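Local coordinates for INSIG protein homolog (Mycobacterium vanbaalenii PYR-1, PDB 4XU6), which binds diacylglycerol as a homotrimeric membrane protein of six transmembrane helices, a mycobacterial relative of the sterol-sensing Insig proteins, at residues 61-64 with 65-69; 158-161 with 162-166. All coordinates share one frame; numbering follows the deposited sequence.

Contact 1 of 2, residues 61-64 with 65-69; sequences AELR and LHLPA
Arg-64, near the C-terminal end of transmembrane helix 48-64, reaches round to the loop that follows and grips its carbonyls, where the helix passes into that loop through a type I beta turn from Arg-64 to Leu-67. The side chain leaves with CG anti to the backbone N (chi1 172°) and bends at chi2, which brings the guanidinium beside the chain as it passes through Pro-68 and Ala-69. Arg-64 NH1 donates to Pro-68 O at 3.0 Å and Arg-64 NH2 to Ala-69 O at 3.0 Å, while a weak third bond runs from NH2 to Pro-68 O. Both carbonyls lie near the guanidinium edge but tilted from its plane, by 26° for Pro-68 O, and each receives its donor from above the carbonyl plane. Asp-121 OD2 adds a salt bridge to NH2, tying the same charge to the rest of the fold.

The turn is closed by Leu-67 N, which donates to Arg-64 O at 3.0 Å; one residue back, His-66 N bonds Leu-63 O at 2.9 Å. By contrast, Leu-65 N makes weak bonds to both Ala-61 O and Glu-62 O. Leu-65 lays CB against Glu-62 O and CG against Ala-61 O, and Val-183 of helix 164-184 touches its side chain. Leu-67 points toward the helix end, its CG 3.4 Å from Leu-63 O.

Four residues apart, Glu-62 and His-66 meet through a His-carboxylate hydrogen bond. The carboxylate is also held by the N-terminal backbone, OE1 by Leu-3 N and OE2 by Arg-2 N. His-66 NE2 donates to Glu-62 OE2 at 2.7 Å, approaching from the anti side, with the oxygen close to the imidazole plane and the carboxylate turned 59° against the ring.

Contact 2 of 2, residues 158-161 with 162-166; sequences FGVA and PFLAP
The methyl of Ala-161 sits over one face of the Phe-163 ring, a CH-pi contact between residues only two positions apart. Ala-161 CB is 3.5 Å from the centroid of the Phe-163 ring and 17° off the normal; the offset is toward the rim, and the nearest ring carbon is Phe-163 CE2, at 3.4 Å. Phe-163 can present this face because chi1 is 67°, which places CG between its own backbone N and carbonyl carbon and folds the ring back toward the preceding chain. Val-108 of helix 101-119 also touches this aromatic side chain.

Val-160 and Leu-164 form the second apolar pair, their side chains crossing at about a right angle. Leu-164 points toward the incoming loop, and Leu-164 CD1 lies 3.7 Å from both CG2 and CB of Val-160. Glu-139 and Tyr-150 touch both residues, so the pair is part of a larger packed surface.

The backbone brings these groups together: Leu-164 N donates to Ala-161 O at 3.0 Å with an N-H...O angle of 160°, closing a type I turn through Pro-162 and Phe-163. Pro-162 lacks an amide hydrogen, and its ring restrains phi to the range the turn needs. The arrangement is a type I turn leading into transmembrane helix 164-184, with Leu-164 lining the lipid pocket beside the bound tridecanoic acid and the diacylglycerol-binding residue Tyr-150.

Both contacts are short-range turns at opposite kinds of helix end: contact 1 spans the C-terminal end of helix 48-64 and the loop after it, whereas contact 2 leads into the N-terminus of helix 164-184. Their centres are 26 Å apart and they do not touch, but helix 164-184 relates them, since it begins at contact 2 and packs with its later part against contact 1. Position matches chemistry. Contact 1, only partly buried and away from the annotated sites, relies on charged and polar side chains and several backbone carbonyls. Contact 2, buried and adjoining the lipid pocket, has one backbone hydrogen bond across its segments and otherwise apolar and aromatic packing.

Contact 1 of 2, residues 61-64 with 65-69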
ATOM      1  N   ALA A  61      15.120 -16.414  11.032  1.00 22.01           N
ATOM      2  CA  ALA A  61      15.201 -15.690  12.292  1.00 23.74           C
ATOM      3  C   ALA A  61      16.476 -16.097  13.034  1.00 25.47           C
ATOM      4  O   ALA A  61      17.200 -15.255  13.566  1.00 24.82           O
ATOM      5  CB  ALA A  61      13.984 -15.979  13.144  1.00 23.79           C
ATOM      6  N   GLU A  62      16.736 -17.398  13.080  1.00 26.52           N
ATOM      7  CA  GLU A  62      17.957 -17.902  13.715  1.00 26.08           C
ATOM      8  C   GLU A  62      19.206 -17.352  13.016  1.00 25.98           C
ATOM      9  O   GLU A  62      20.139 -16.872  13.680  1.00 29.74           O
ATOM     10  CB  GLU A  62      17.967 -19.436  13.706  1.00 26.98           C
ATOM     11  CG  GLU A  62      19.270 -20.060  14.230  1.00 32.18           C
ATOM     12  CD  GLU A  62      19.448 -19.908  15.728  1.00 37.14           C
ATOM     13  OE1 GLU A  62      18.453 -19.629  16.430  1.00 32.87           O
ATOM     14  OE2 GLU A  62      20.595 -20.077  16.206  1.00 34.97           O
ATOM     15  N   LEU A  63      19.213 -17.408  11.684  1.00 25.67           N
ATOM     16  CA  LEU A  63      20.320 -16.870  10.884  1.00 28.36           C
ATOM     17  C   LEU A  63      20.677 -15.432  11.266  1.00 30.24           C
ATOM     18  O   LEU A  63      21.858 -15.102  11.441  1.00 27.78           O
ATOM     19  CB  LEU A  63      20.002 -16.949   9.383  1.00 28.13           C
ATOM     20  CG  LEU A  63      20.968 -16.258   8.407  1.00 29.19           C
ATOM     21  CD1 LEU A  63      22.391 -16.824   8.522  1.00 33.26           C
ATOM     22  CD2 LEU A  63      20.468 -16.344   6.961  1.00 28.07           C
ATOM     23  N   ARG A  64      19.661 -14.577  11.389  1.00 26.90           N
ATOM     24  CA  ARG A  64      19.879 -13.177  11.750  1.00 26.45           C
ATOM     25  C   ARG A  64      20.633 -13.056  13.077  1.00 26.76           C
ATOM     26  O   ARG A  64      21.496 -12.191  13.235  1.00 26.33           O
ATOM     27  CB  ARG A  64      18.544 -12.409  11.830  1.00 23.79           C
ATOM     28  CG  ARG A  64      18.680 -10.987  12.390  1.00 22.68           C
ATOM     29  CD  ARG A  64      19.575 -10.157  11.473  1.00 25.21           C
ATOM     30  NE  ARG A  64      19.808  -8.778  11.920  1.00 26.41           N
ATOM     31  CZ  ARG A  64      20.865  -8.387  12.634  1.00 29.98           C
ATOM     32  NH1 ARG A  64      21.773  -9.276  13.029  1.00 28.49           N
ATOM     33  NH2 ARG A  64      21.014  -7.108  12.966  1.00 25.56           N
ATOM     34  N   LEU A  65      20.316 -13.934  14.023  1.00 25.77           N
ATOM     35  CA  LEU A  65      20.972 -13.898  15.329  1.00 27.36           C
ATOM     36  C   LEU A  65      22.450 -14.320  15.283  1.00 32.18           C
ATOM     37  O   LEU A  65      23.171 -14.198  16.276  1.00 33.58           O
ATOM     38  CB  LEU A  65      20.194 -14.727  16.350  1.00 29.09           C
ATOM     39  CG  LEU A  65      18.755 -14.262  16.600  1.00 28.46           C
ATOM     40  CD1 LEU A  65      18.069 -15.181  17.592  1.00 26.09           C
ATOM     41  CD2 LEU A  65      18.728 -12.812  17.089  1.00 27.45           C
ATOM     42  N   HIS A  66      22.899 -14.806  14.132  1.00 29.54           N
ATOM     43  CA  HIS A  66      24.309 -15.142  13.950  1.00 33.77           C
ATOM     44  C   HIS A  66      25.027 -14.070  13.132  1.00 38.71           C
ATOM     45  O   HIS A  66      26.233 -14.164  12.882  1.00 34.96           O
ATOM     46  CB  HIS A  66      24.450 -16.517  13.288  1.00 30.23           C
ATOM     47  CG  HIS A  66      24.045 -17.653  14.176  1.00 34.46           C
ATOM     48  ND1 HIS A  66      24.945 -18.340  14.961  1.00 33.92           N
ATOM     49  CD2 HIS A  66      22.834 -18.210  14.415  1.00 32.02           C
ATOM     50  CE1 HIS A  66      24.309 -19.274  15.646  1.00 35.52           C
ATOM     51  NE2 HIS A  66      23.027 -19.216  15.332  1.00 37.97           N
ATOM     52  N   LEU A  67      24.281 -13.046  12.721  1.00 32.32           N
ATOM     53  CA  LEU A  67      24.841 -11.955  11.930  1.00 31.76           C
ATOM     54  C   LEU A  67      25.095 -10.769  12.859  1.00 30.02           C
ATOM     55  O   LEU A  67      24.538 -10.722  13.961  1.00 28.26           O
ATOM     56  CB  LEU A  67      23.898 -11.590  10.771  1.00 29.80           C
ATOM     57  CG  LEU A  67      23.593 -12.720   9.779  1.00 28.67           C
ATOM     58  CD1 LEU A  67      22.568 -12.290   8.749  1.00 29.66           C
ATOM     59  CD2 LEU A  67      24.861 -13.205   9.080  1.00 32.17           C
ATOM     60  N   PRO A  68      25.953  -9.816  12.435  1.00 34.52           N
ATOM     61  CA  PRO A  68      26.385  -8.769  13.371  1.00 34.51           C
ATOM     62  C   PRO A  68      25.245  -7.940  13.973  1.00 35.29           C
ATOM     63  O   PRO A  68      24.255  -7.644  13.291  1.00 35.32           O
ATOM     64  CB  PRO A  68      27.275  -7.868  12.503  1.00 33.99           C
ATOM     65  CG  PRO A  68      27.770  -8.758  11.404  1.00 35.88           C
ATOM     66  CD  PRO A  68      26.611  -9.678  11.118  1.00 33.31           C
ATOM     67  N   ALA A  69      25.395  -7.619  15.255  1.00 31.05           N
ATOM     68  CA  ALA A  69      24.589  -6.623  15.960  1.00 35.25           C
ATOM     69  C   ALA A  69      23.065  -6.714  15.818  1.00 32.85           C
ATOM     70  O   ALA A  69      22.450  -5.779  15.305  1.00 33.19           O
ATOM     71  CB  ALA A  69      25.051  -5.230  15.568  1.00 37.20           C
TER

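Contact 2 of 2, residues 158-161 with 162-166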
ATOM      1  N   PHE A 158      11.807 -19.389 -15.182  1.00 34.61           N
ATOM      2  CA  PHE A 158      12.031 -20.833 -15.274  1.00 31.27           C
ATOM      3  C   PHE A 158      10.858 -21.653 -14.744  1.00 31.08           C
ATOM      4  O   PHE A 158      11.059 -22.629 -14.014  1.00 33.92           O
ATOM      5  CB  PHE A 158      13.304 -21.236 -14.530  1.00 32.63           C
ATOM      6  CG  PHE A 158      14.525 -20.483 -14.969  1.00 40.59           C
ATOM      7  CD1 PHE A 158      15.081 -20.708 -16.223  1.00 46.54           C
ATOM      8  CD2 PHE A 158      15.124 -19.558 -14.125  1.00 40.32           C
ATOM      9  CE1 PHE A 158      16.212 -20.020 -16.631  1.00 47.15           C
ATOM     10  CE2 PHE A 158      16.254 -18.862 -14.522  1.00 48.00           C
ATOM     11  CZ  PHE A 158      16.800 -19.093 -15.779  1.00 47.08           C
ATOM     12  N   GLY A 159       9.643 -21.247 -15.092  1.00 28.05           N
ATOM     13  CA  GLY A 159       8.461 -21.981 -14.680  1.00 29.83           C
ATOM     14  C   GLY A 159       7.744 -21.404 -13.470  1.00 27.46           C
ATOM     15  O   GLY A 159       6.623 -21.807 -13.165  1.00 27.28           O
ATOM     16  N   VAL A 160       8.379 -20.464 -12.776  1.00 26.50           N
ATOM     17  CA  VAL A 160       7.740 -19.825 -11.623  1.00 25.93           C
ATOM     18  C   VAL A 160       7.611 -18.300 -11.797  1.00 27.11           C
ATOM     19  O   VAL A 160       8.132 -17.725 -12.754  1.00 26.95           O
ATOM     20  CB  VAL A 160       8.455 -20.159 -10.289  1.00 26.14           C
ATOM     21  CG1 VAL A 160       8.642 -21.666 -10.130  1.00 24.20           C
ATOM     22  CG2 VAL A 160       9.804 -19.429 -10.178  1.00 25.34           C
ATOM     23  N   ALA A 161       6.913 -17.643 -10.874  1.00 23.80           N
ATOM     24  CA  ALA A 161       6.655 -16.209 -11.028  1.00 25.61           C
ATOM     25  C   ALA A 161       7.864 -15.359 -10.649  1.00 21.92           C
ATOM     26  O   ALA A 161       8.480 -15.574  -9.606  1.00 23.91           O
ATOM     27  CB  ALA A 161       5.437 -15.794 -10.216  1.00 23.36           C
ATOM     28  N   PRO A 162       8.217 -14.392 -11.508  1.00 22.53           N
ATOM     29  CA  PRO A 162       9.296 -13.451 -11.178  1.00 25.32           C
ATOM     30  C   PRO A 162       9.047 -12.711  -9.857  1.00 22.40           C
ATOM     31  O   PRO A 162      10.014 -12.383  -9.171  1.00 23.14           O
ATOM     32  CB  PRO A 162       9.287 -12.482 -12.365  1.00 23.62           C
ATOM     33  CG  PRO A 162       8.808 -13.349 -13.530  1.00 25.53           C
ATOM     34  CD  PRO A 162       7.759 -14.261 -12.906  1.00 25.33           C
ATOM     35  N   PHE A 163       7.781 -12.483  -9.494  1.00 23.34           N
ATOM     36  CA  PHE A 163       7.476 -11.794  -8.237  1.00 22.83           C
ATOM     37  C   PHE A 163       7.949 -12.545  -6.987  1.00 21.29           C
ATOM     38  O   PHE A 163       8.010 -11.964  -5.913  1.00 20.67           O
ATOM     39  CB  PHE A 163       5.990 -11.375  -8.114  1.00 21.10           C
ATOM     40  CG  PHE A 163       5.002 -12.530  -8.013  1.00 22.08           C
ATOM     41  CD1 PHE A 163       4.983 -13.373  -6.897  1.00 22.91           C
ATOM     42  CD2 PHE A 163       4.049 -12.715  -9.003  1.00 21.17           C
ATOM     43  CE1 PHE A 163       4.053 -14.416  -6.803  1.00 22.99           C
ATOM     44  CE2 PHE A 163       3.109 -13.749  -8.922  1.00 26.41           C
ATOM     45  CZ  PHE A 163       3.113 -14.599  -7.818  1.00 25.14           C
ATOM     46  N   LEU A 164       8.269 -13.833  -7.126  1.00 22.22           N
ATOM     47  CA  LEU A 164       8.786 -14.593  -5.988  1.00 21.64           C
ATOM     48  C   LEU A 164      10.064 -13.986  -5.439  1.00 19.92           C
ATOM     49  O   LEU A 164      10.302 -14.026  -4.240  1.00 20.54           O
ATOM     50  CB  LEU A 164       9.048 -16.054  -6.364  1.00 19.96           C
ATOM     51  CG  LEU A 164       7.798 -16.881  -6.664  1.00 24.80           C
ATOM     52  CD1 LEU A 164       8.201 -18.302  -7.068  1.00 25.27           C
ATOM     53  CD2 LEU A 164       6.868 -16.911  -5.457  1.00 22.88           C
ATOM     54  N   ALA A 165      10.900 -13.432  -6.308  1.00 22.39           N
ATOM     55  CA  ALA A 165      12.158 -12.884  -5.819  1.00 23.33           C
ATOM     56  C   ALA A 165      11.943 -11.750  -4.792  1.00 20.99           C
ATOM     57  O   ALA A 165      12.447 -11.842  -3.672  1.00 22.11           O
ATOM     58  CB  ALA A 165      13.092 -12.468  -6.983  1.00 25.74           C
ATOM     59  N   PRO A 166      11.175 -10.694  -5.153  1.00 22.35           N
ATOM     60  CA  PRO A 166      10.970  -9.701  -4.086  1.00 21.81           C
ATOM     61  C   PRO A 166      10.026 -10.181  -2.975  1.00 20.48           C
ATOM     62  O   PRO A 166      10.130  -9.687  -1.854  1.00 19.67           O
ATOM     63  CB  PRO A 166      10.364  -8.497  -4.828  1.00 20.44           C
ATOM     64  CG  PRO A 166       9.790  -9.054  -6.098  1.00 22.43           C
ATOM     65  CD  PRO A 166      10.706 -10.199  -6.463  1.00 22.58           C
TER